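Local coordinates for protein putative fimbrium tip subunit Fim1F (Parabacteroides distasonis, PDB 3R4R) that is probably a component of the tip of fimbriae, the surface filaments that mediate cell adhesion and biofilm formation, at residues 139-151 and 159-171. Residues are numbered along the deposited sequence; the frame is centred on the assembly and turned at random.
Sequences ASLLVKIGKSETT and APVTVSLIQLSAK. With EDO (1,2-ethanediol), chain E; EDO (1,2-ethanediol), chain I.
Lys-144 and Gln-167 face each other as a non-hydrogen-bonded pair of an antiparallel beta hairpin, made by strands 144-152 and 161-179 in a transthyretin-like fold. Their side chains run side by side, and Lys-144 NZ meets Gln-167 OE1 at 2.6 Å, in the amide plane and on a lone pair. Bends at chi2 (115°) and chi4 (68°) fold the lysine chain back so that NZ also bonds Leu-142 O, from above its carbonyl plane, and Glu-41 O. A long cationic chain suits this buried place, because one ammonium group can satisfy several carbonyl oxygens; a methionine here would probably leave Gln-167 OE1 and Leu-142 O without their charged donor. Next door Ile-145 and Ile-166 exchange two backbone hydrogen bonds, and Leu-168 N reaches Val-143 O. On the isoleucine face, Leu-168 spreads its two methyls, CD1 against Ile-145 CD1 (3.8 Å) and CD2 against Val-143 CG1. Gly-146 fits because a beta carbon would clash with Val-163 CG1 and Leu-165 CD2; the latter lies 3.4 Å from Gly-146 N. Farther along, the strands diverge, from 4.3 Å between CA atoms at Gly-146 and Leu-165 to 7.1 Å at Thr-150 and Val-161. Two waters take over where direct backbone pairing stops: one links Lys-147 N to Ser-164 O, another Lys-147 O to Ser-164 N. At the splayed end Val-161 CG2 lies against CB and CG2 of Thr-150. A small hydroxyl residue suits the place before them: with its oxygen beside its own backbone N (chi1 -63°), Ser-148 OG donates to Thr-162 O at 2.9 Å, on a lone pair.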
ATOM      1  N   ALA A 139       3.073   4.229 -10.289  1.00 39.73           N
ATOM      2  CA  ALA A 139       3.811   4.676  -9.097  1.00 38.48           C
ATOM      3  C   ALA A 139       3.081   5.812  -8.364  1.00 39.36           C
ATOM      4  O   ALA A 139       3.029   5.801  -7.135  1.00 39.39           O
ATOM      5  CB  ALA A 139       5.208   5.140  -9.496  1.00 39.39           C
ATOM      6  N   SER A 140       2.487   6.749  -9.119  1.00 33.90           N
ATOM      7  CA  SER A 140       1.769   7.913  -8.601  1.00 34.86           C
ATOM      8  C   SER A 140       0.283   7.585  -8.223  1.00 38.37           C
ATOM      9  O   SER A 140      -0.409   8.450  -7.690  1.00 36.87           O
ATOM     10  CB  SER A 140       1.805   9.038  -9.635  1.00 41.20           C
ATOM     11  OG  SER A 140       1.360   8.580 -10.900  1.00 51.37           O
ATOM     12  N   LEU A 141      -0.184   6.343  -8.444  1.00 35.31           N
ATOM     13  CA  LEU A 141      -1.547   5.958  -8.084  1.00 34.33           C
ATOM     14  C   LEU A 141      -1.497   4.602  -7.335  1.00 38.17           C
ATOM     15  O   LEU A 141      -2.231   3.678  -7.646  1.00 40.35           O
ATOM     16  CB  LEU A 141      -2.464   5.915  -9.322  1.00 34.90           C
ATOM     17  CG  LEU A 141      -3.994   5.897  -9.065  1.00 41.58           C
ATOM     18  CD1 LEU A 141      -4.501   7.251  -8.535  1.00 42.25           C
ATOM     19  CD2 LEU A 141      -4.748   5.552 -10.335  1.00 44.52           C
ATOM     20  N   LEU A 142      -0.607   4.496  -6.349  1.00 33.73           N
ATOM     21  CA  LEU A 142      -0.468   3.323  -5.474  1.00 31.65           C
ATOM     22  C   LEU A 142      -1.372   3.494  -4.251  1.00 37.57           C
ATOM     23  O   LEU A 142      -1.393   4.570  -3.652  1.00 41.47           O
ATOM     24  CB  LEU A 142       0.991   3.087  -5.048  1.00 30.00           C
ATOM     25  CG  LEU A 142       1.984   2.665  -6.146  1.00 31.86           C
ATOM     26  CD1 LEU A 142       3.433   2.753  -5.642  1.00 30.38           C
ATOM     27  CD2 LEU A 142       1.620   1.313  -6.779  1.00 30.41           C
ATOM     28  N   VAL A 143      -2.120   2.451  -3.887  1.00 29.45           N
ATOM     29  CA  VAL A 143      -3.086   2.530  -2.808  1.00 28.32           C
ATOM     30  C   VAL A 143      -2.347   2.469  -1.464  1.00 34.35           C
ATOM     31  O   VAL A 143      -1.461   1.623  -1.255  1.00 34.08           O
ATOM     32  CB  VAL A 143      -4.189   1.421  -2.919  1.00 30.00           C
ATOM     33  CG1 VAL A 143      -5.117   1.414  -1.708  1.00 29.39           C
ATOM     34  CG2 VAL A 143      -5.001   1.582  -4.205  1.00 28.51           C
ATOM     35  N   LYS A 144      -2.750   3.392  -0.553  1.00 29.34           N
ATOM     36  CA  LYS A 144      -2.269   3.509   0.827  1.00 28.54           C
ATOM     37  C   LYS A 144      -3.467   3.474   1.772  1.00 32.83           C
ATOM     38  O   LYS A 144      -4.553   3.917   1.396  1.00 30.49           O
ATOM     39  CB  LYS A 144      -1.425   4.776   1.054  1.00 31.76           C
ATOM     40  CG  LYS A 144      -0.196   4.940   0.156  1.00 37.88           C
ATOM     41  CD  LYS A 144      -0.371   6.165  -0.738  1.00 44.48           C
ATOM     42  CE  LYS A 144       0.836   6.485  -1.607  1.00 40.95           C
ATOM     43  NZ  LYS A 144       1.075   5.471  -2.675  1.00 30.53           N
ATOM     44  N   ILE A 145      -3.303   2.898   2.970  1.00 31.41           N
ATOM     45  CA  ILE A 145      -4.414   2.811   3.929  1.00 32.54           C
ATOM     46  C   ILE A 145      -3.881   3.117   5.358  1.00 38.72           C
ATOM     47  O   ILE A 145      -2.744   2.814   5.675  1.00 38.56           O
ATOM     48  CB  ILE A 145      -5.163   1.423   3.878  1.00 35.00           C
ATOM     49  CG1 ILE A 145      -4.227   0.238   4.263  1.00 35.53           C
ATOM     50  CG2 ILE A 145      -5.857   1.167   2.514  1.00 32.67           C
ATOM     51  CD1 ILE A 145      -4.956  -1.080   4.475  1.00 30.69           C
ATOM     52  N   GLY A 146      -4.723   3.719   6.188  1.00 37.19           N
ATOM     53  CA  GLY A 146      -4.380   4.053   7.566  1.00 39.09           C
ATOM     54  C   GLY A 146      -5.594   4.197   8.457  1.00 42.16           C
ATOM     55  O   GLY A 146      -6.685   4.461   7.962  1.00 40.43           O
ATOM     56  N   LYS A 147      -5.412   4.041   9.782  1.00 43.07           N
ATOM     57  CA  LYS A 147      -6.501   4.192  10.767  1.00 45.70           C
ATOM     58  C   LYS A 147      -5.986   4.852  12.066  1.00 52.68           C
ATOM     59  O   LYS A 147      -4.913   4.496  12.559  1.00 52.67           O
ATOM     60  CB  LYS A 147      -7.163   2.838  11.093  1.00 47.98           C
ATOM     61  CG  LYS A 147      -8.536   2.965  11.760  1.00 55.56           C
ATOM     62  CD  LYS A 147      -9.225   1.618  12.070  1.00 65.53           C
ATOM     63  CE  LYS A 147      -8.734   0.854  13.291  1.00 88.28           C
ATOM     64  NZ  LYS A 147      -7.298   0.455  13.225  1.00106.03           N
ATOM     65  N   SER A 148      -6.765   5.809  12.614  1.00 51.36           N
ATOM     66  CA  SER A 148      -6.426   6.499  13.865  1.00 54.38           C
ATOM     67  C   SER A 148      -7.670   6.725  14.732  1.00 58.92           C
ATOM     68  O   SER A 148      -8.755   6.977  14.217  1.00 54.89           O
ATOM     69  CB  SER A 148      -5.740   7.834  13.594  1.00 58.75           C
ATOM     70  OG  SER A 148      -4.509   7.648  12.915  1.00 72.84           O
ATOM     71  N   GLU A 149      -7.491   6.642  16.054  1.00 60.54           N
ATOM     72  CA  GLU A 149      -8.539   6.842  17.050  1.00 63.26           C
ATOM     73  C   GLU A 149      -8.372   8.215  17.702  1.00 71.78           C
ATOM     74  O   GLU A 149      -7.244   8.611  18.022  1.00 72.84           O
ATOM     75  CB  GLU A 149      -8.513   5.716  18.100  1.00 66.63           C
ATOM     76  CG  GLU A 149      -9.113   4.387  17.639  1.00 79.60           C
ATOM     77  CD  GLU A 149      -8.499   3.607  16.486  1.00114.68           C
ATOM     78  OE1 GLU A 149      -7.276   3.730  16.242  1.00118.28           O
ATOM     79  OE2 GLU A 149      -9.237   2.795  15.880  1.00115.93           O
ATOM     80  N   THR A 150      -9.489   8.962  17.858  1.00 70.04           N
ATOM     81  CA  THR A 150      -9.483  10.302  18.469  1.00 73.10           C
ATOM     82  C   THR A 150     -10.824  10.569  19.202  1.00 79.06           C
ATOM     83  O   THR A 150     -11.746   9.752  19.149  1.00 77.15           O
ATOM     84  CB  THR A 150      -9.198  11.400  17.404  1.00 78.15           C
ATOM     85  OG1 THR A 150      -9.097  12.670  18.054  1.00 76.51           O
ATOM     86  CG2 THR A 150     -10.245  11.454  16.281  1.00 73.90           C
ATOM     87  N   THR A 151     -10.900  11.706  19.917  1.00 79.27           N
ATOM     88  CA  THR A 151     -12.088  12.131  20.651  1.00 80.98           C
ATOM     89  C   THR A 151     -12.486  13.537  20.184  1.00 84.65           C
ATOM     90  O   THR A 151     -11.655  14.443  20.174  1.00 84.69           O
ATOM     91  CB  THR A 151     -11.860  12.077  22.177  1.00 98.97           C
ATOM     92  OG1 THR A 151     -10.690  12.827  22.489  1.00107.73           O
ATOM     93  CG2 THR A 151     -11.683  10.657  22.704  1.00 97.94           C
ATOM     94  N   ALA A 159      -8.286  20.236  17.431  1.00 99.01           N
ATOM     95  CA  ALA A 159      -6.879  19.812  17.490  1.00 97.05           C
ATOM     96  C   ALA A 159      -6.580  18.811  16.355  1.00 91.24           C
ATOM     97  O   ALA A 159      -7.414  17.935  16.102  1.00 86.78           O
ATOM     98  CB  ALA A 159      -6.566  19.201  18.848  1.00100.28           C
ATOM     99  N   PRO A 160      -5.424  18.928  15.647  1.00 84.51           N
ATOM    100  CA  PRO A 160      -5.156  18.033  14.508  1.00 78.53           C
ATOM    101  C   PRO A 160      -5.019  16.557  14.900  1.00 77.71           C
ATOM    102  O   PRO A 160      -4.529  16.232  15.979  1.00 80.32           O
ATOM    103  CB  PRO A 160      -3.821  18.552  13.954  1.00 81.01           C
ATOM    104  CG  PRO A 160      -3.206  19.285  15.067  1.00 90.75           C
ATOM    105  CD  PRO A 160      -4.347  19.923  15.788  1.00 89.43           C
ATOM    106  N   VAL A 161      -5.488  15.676  14.006  1.00 68.00           N
ATOM    107  CA  VAL A 161      -5.427  14.223  14.149  1.00 65.34           C
ATOM    108  C   VAL A 161      -4.685  13.673  12.936  1.00 65.57           C
ATOM    109  O   VAL A 161      -5.101  13.864  11.787  1.00 61.25           O
ATOM    110  CB  VAL A 161      -6.797  13.531  14.365  1.00 68.16           C
ATOM    111  CG1 VAL A 161      -7.867  14.025  13.389  1.00 66.45           C
ATOM    112  CG2 VAL A 161      -6.661  12.008  14.335  1.00 65.29           C
ATOM    113  N   THR A 162      -3.542  13.042  13.212  1.00 63.65           N
ATOM    114  CA  THR A 162      -2.649  12.474  12.215  1.00 61.01           C
ATOM    115  C   THR A 162      -3.024  11.012  11.939  1.00 58.56           C
ATOM    116  O   THR A 162      -3.301  10.258  12.872  1.00 58.07           O
ATOM    117  CB  THR A 162      -1.183  12.596  12.691  1.00 78.47           C
ATOM    118  OG1 THR A 162      -1.066  11.940  13.951  1.00 86.18           O
ATOM    119  CG2 THR A 162      -0.723  14.049  12.841  1.00 80.21           C
ATOM    120  N   VAL A 163      -3.041  10.637  10.650  1.00 50.83           N
ATOM    121  CA  VAL A 163      -3.262   9.272  10.159  1.00 47.90           C
ATOM    122  C   VAL A 163      -1.988   8.813   9.423  1.00 51.65           C
ATOM    123  O   VAL A 163      -1.626   9.404   8.393  1.00 50.41           O
ATOM    124  CB  VAL A 163      -4.521   9.106   9.265  1.00 48.12           C
ATOM    125  CG1 VAL A 163      -4.606   7.688   8.711  1.00 44.37           C
ATOM    126  CG2 VAL A 163      -5.802   9.474  10.026  1.00 49.32           C
ATOM    127  N   SER A 164      -1.320   7.775   9.952  1.00 48.19           N
ATOM    128  CA  SER A 164      -0.135   7.219   9.308  1.00 47.99           C
ATOM    129  C   SER A 164      -0.563   6.171   8.299  1.00 48.76           C
ATOM    130  O   SER A 164      -1.140   5.156   8.667  1.00 49.32           O
ATOM    131  CB  SER A 164       0.839   6.645  10.329  1.00 54.41           C
ATOM    132  OG  SER A 164       1.316   7.689  11.160  1.00 66.99           O
ATOM    133  N   LEU A 165      -0.320   6.455   7.021  1.00 43.68           N
ATOM    134  CA  LEU A 165      -0.693   5.584   5.905  1.00 41.10           C
ATOM    135  C   LEU A 165       0.425   4.645   5.519  1.00 44.61           C
ATOM    136  O   LEU A 165       1.590   5.051   5.458  1.00 46.76           O
ATOM    137  CB  LEU A 165      -1.084   6.409   4.665  1.00 39.08           C
ATOM    138  CG  LEU A 165      -2.223   7.403   4.810  1.00 42.55           C
ATOM    139  CD1 LEU A 165      -2.301   8.271   3.598  1.00 41.81           C
ATOM    140  CD2 LEU A 165      -3.548   6.728   5.060  1.00 42.24           C
ATOM    141  N   ILE A 166       0.077   3.394   5.255  1.00 39.25           N
ATOM    142  CA  ILE A 166       1.052   2.416   4.765  1.00 38.16           C
ATOM    143  C   ILE A 166       0.739   2.142   3.314  1.00 41.25           C
ATOM    144  O   ILE A 166      -0.409   2.255   2.890  1.00 41.72           O
ATOM    145  CB  ILE A 166       1.142   1.080   5.576  1.00 41.55           C
ATOM    146  CG1 ILE A 166      -0.172   0.224   5.441  1.00 40.71           C
ATOM    147  CG2 ILE A 166       1.557   1.325   7.021  1.00 43.21           C
ATOM    148  CD1 ILE A 166      -0.012  -1.253   5.673  1.00 46.73           C
ATOM    149  N   GLN A 167       1.741   1.697   2.598  1.00 35.85           N
ATOM    150  CA  GLN A 167       1.714   1.220   1.232  1.00 33.74           C
ATOM    151  C   GLN A 167       1.062  -0.167   1.239  1.00 37.57           C
ATOM    152  O   GLN A 167       1.537  -1.044   1.954  1.00 39.40           O
ATOM    153  CB  GLN A 167       3.185   1.211   0.771  1.00 35.71           C
ATOM    154  CG  GLN A 167       3.450   1.651  -0.633  1.00 39.06           C
ATOM    155  CD  GLN A 167       3.195   3.075  -0.901  1.00 47.75           C
ATOM    156  OE1 GLN A 167       2.307   3.399  -1.680  1.00 43.43           O
ATOM    157  NE2 GLN A 167       4.026   3.947  -0.345  1.00 45.80           N
ATOM    158  N   LEU A 168      -0.078  -0.349   0.554  1.00 33.50           N
ATOM    159  CA  LEU A 168      -0.810  -1.619   0.540  1.00 33.39           C
ATOM    160  C   LEU A 168      -0.102  -2.657  -0.372  1.00 36.72           C
ATOM    161  O   LEU A 168      -0.325  -3.842  -0.246  1.00 35.97           O
ATOM    162  CB  LEU A 168      -2.273  -1.391   0.076  1.00 32.26           C
ATOM    163  CG  LEU A 168      -3.271  -2.528   0.220  1.00 33.42           C
ATOM    164  CD1 LEU A 168      -3.331  -3.040   1.667  1.00 35.47           C
ATOM    165  CD2 LEU A 168      -4.601  -2.104  -0.253  1.00 31.61           C
ATOM    166  N   SER A 169       0.768  -2.203  -1.237  1.00 35.94           N
ATOM    167  CA  SER A 169       1.562  -3.051  -2.107  1.00 35.19           C
ATOM    168  C   SER A 169       2.983  -3.173  -1.602  1.00 38.00           C
ATOM    169  O   SER A 169       3.426  -2.377  -0.770  1.00 35.80           O
ATOM    170  CB  SER A 169       1.572  -2.491  -3.530  1.00 36.60           C
ATOM    171  OG  SER A 169       2.202  -1.224  -3.576  1.00 45.83           O
ATOM    172  N   ALA A 170       3.688  -4.184  -2.110  1.00 36.65           N
ATOM    173  CA  ALA A 170       5.120  -4.371  -1.936  1.00 37.26           C
ATOM    174  C   ALA A 170       5.844  -3.868  -3.187  1.00 38.80           C
ATOM    175  O   ALA A 170       5.298  -3.995  -4.286  1.00 37.74           O
ATOM    176  CB  ALA A 170       5.435  -5.826  -1.668  1.00 39.64           C
ATOM    177  N   LYS A 171       7.034  -3.255  -3.020  1.00 34.96           N
ATOM    178  CA  LYS A 171       7.855  -2.766  -4.122  1.00 35.44           C
ATOM    179  C   LYS A 171       9.004  -3.756  -4.354  1.00 40.92           C
ATOM    180  O   LYS A 171       9.718  -4.117  -3.416  1.00 42.55           O
ATOM    181  CB  LYS A 171       8.359  -1.338  -3.820  1.00 39.47           C
ATOM    182  CG  LYS A 171       9.276  -0.712  -4.897  1.00 46.04           C
ATOM    183  CD  LYS A 171       9.802   0.656  -4.433  1.00 44.66           C
ATOM    184  CE  LYS A 171      10.763   1.282  -5.406  1.00 51.69           C
ATOM    185  NZ  LYS A 171      11.222   2.616  -4.931  1.00 62.78           N
TER
HETATM  186  C1  EDO E 321       6.388  -0.187  -0.454  1.00 55.00           C
HETATM  187  O1  EDO E 321       5.713  -0.030  -1.719  1.00 56.01           O
HETATM  188  C2  EDO E 321       7.452   0.908  -0.320  1.00 57.03           C
HETATM  189  O2  EDO E 321       7.782   1.113   1.064  1.00 66.06           O
HETATM  190  C1  EDO I 326      -7.350  -2.957  13.892  1.00 77.22           C
HETATM  191  O1  EDO I 326      -7.529  -2.263  12.655  1.00 78.12           O
HETATM  192  C2  EDO I 326      -8.546  -2.696  14.805  1.00 75.41           C
HETATM  193  O2  EDO I 326      -8.347  -3.381  16.050  1.00 77.23           O
HETATM  194  O   HOH W   1       0.935   0.960  -2.268  1.00 39.64           O
HETATM  195  O   HOH W   2      -2.560   5.875  11.999  1.00 39.29           O
HETATM  196  O   HOH W   3      -2.599   3.307  10.288  1.00 52.05           O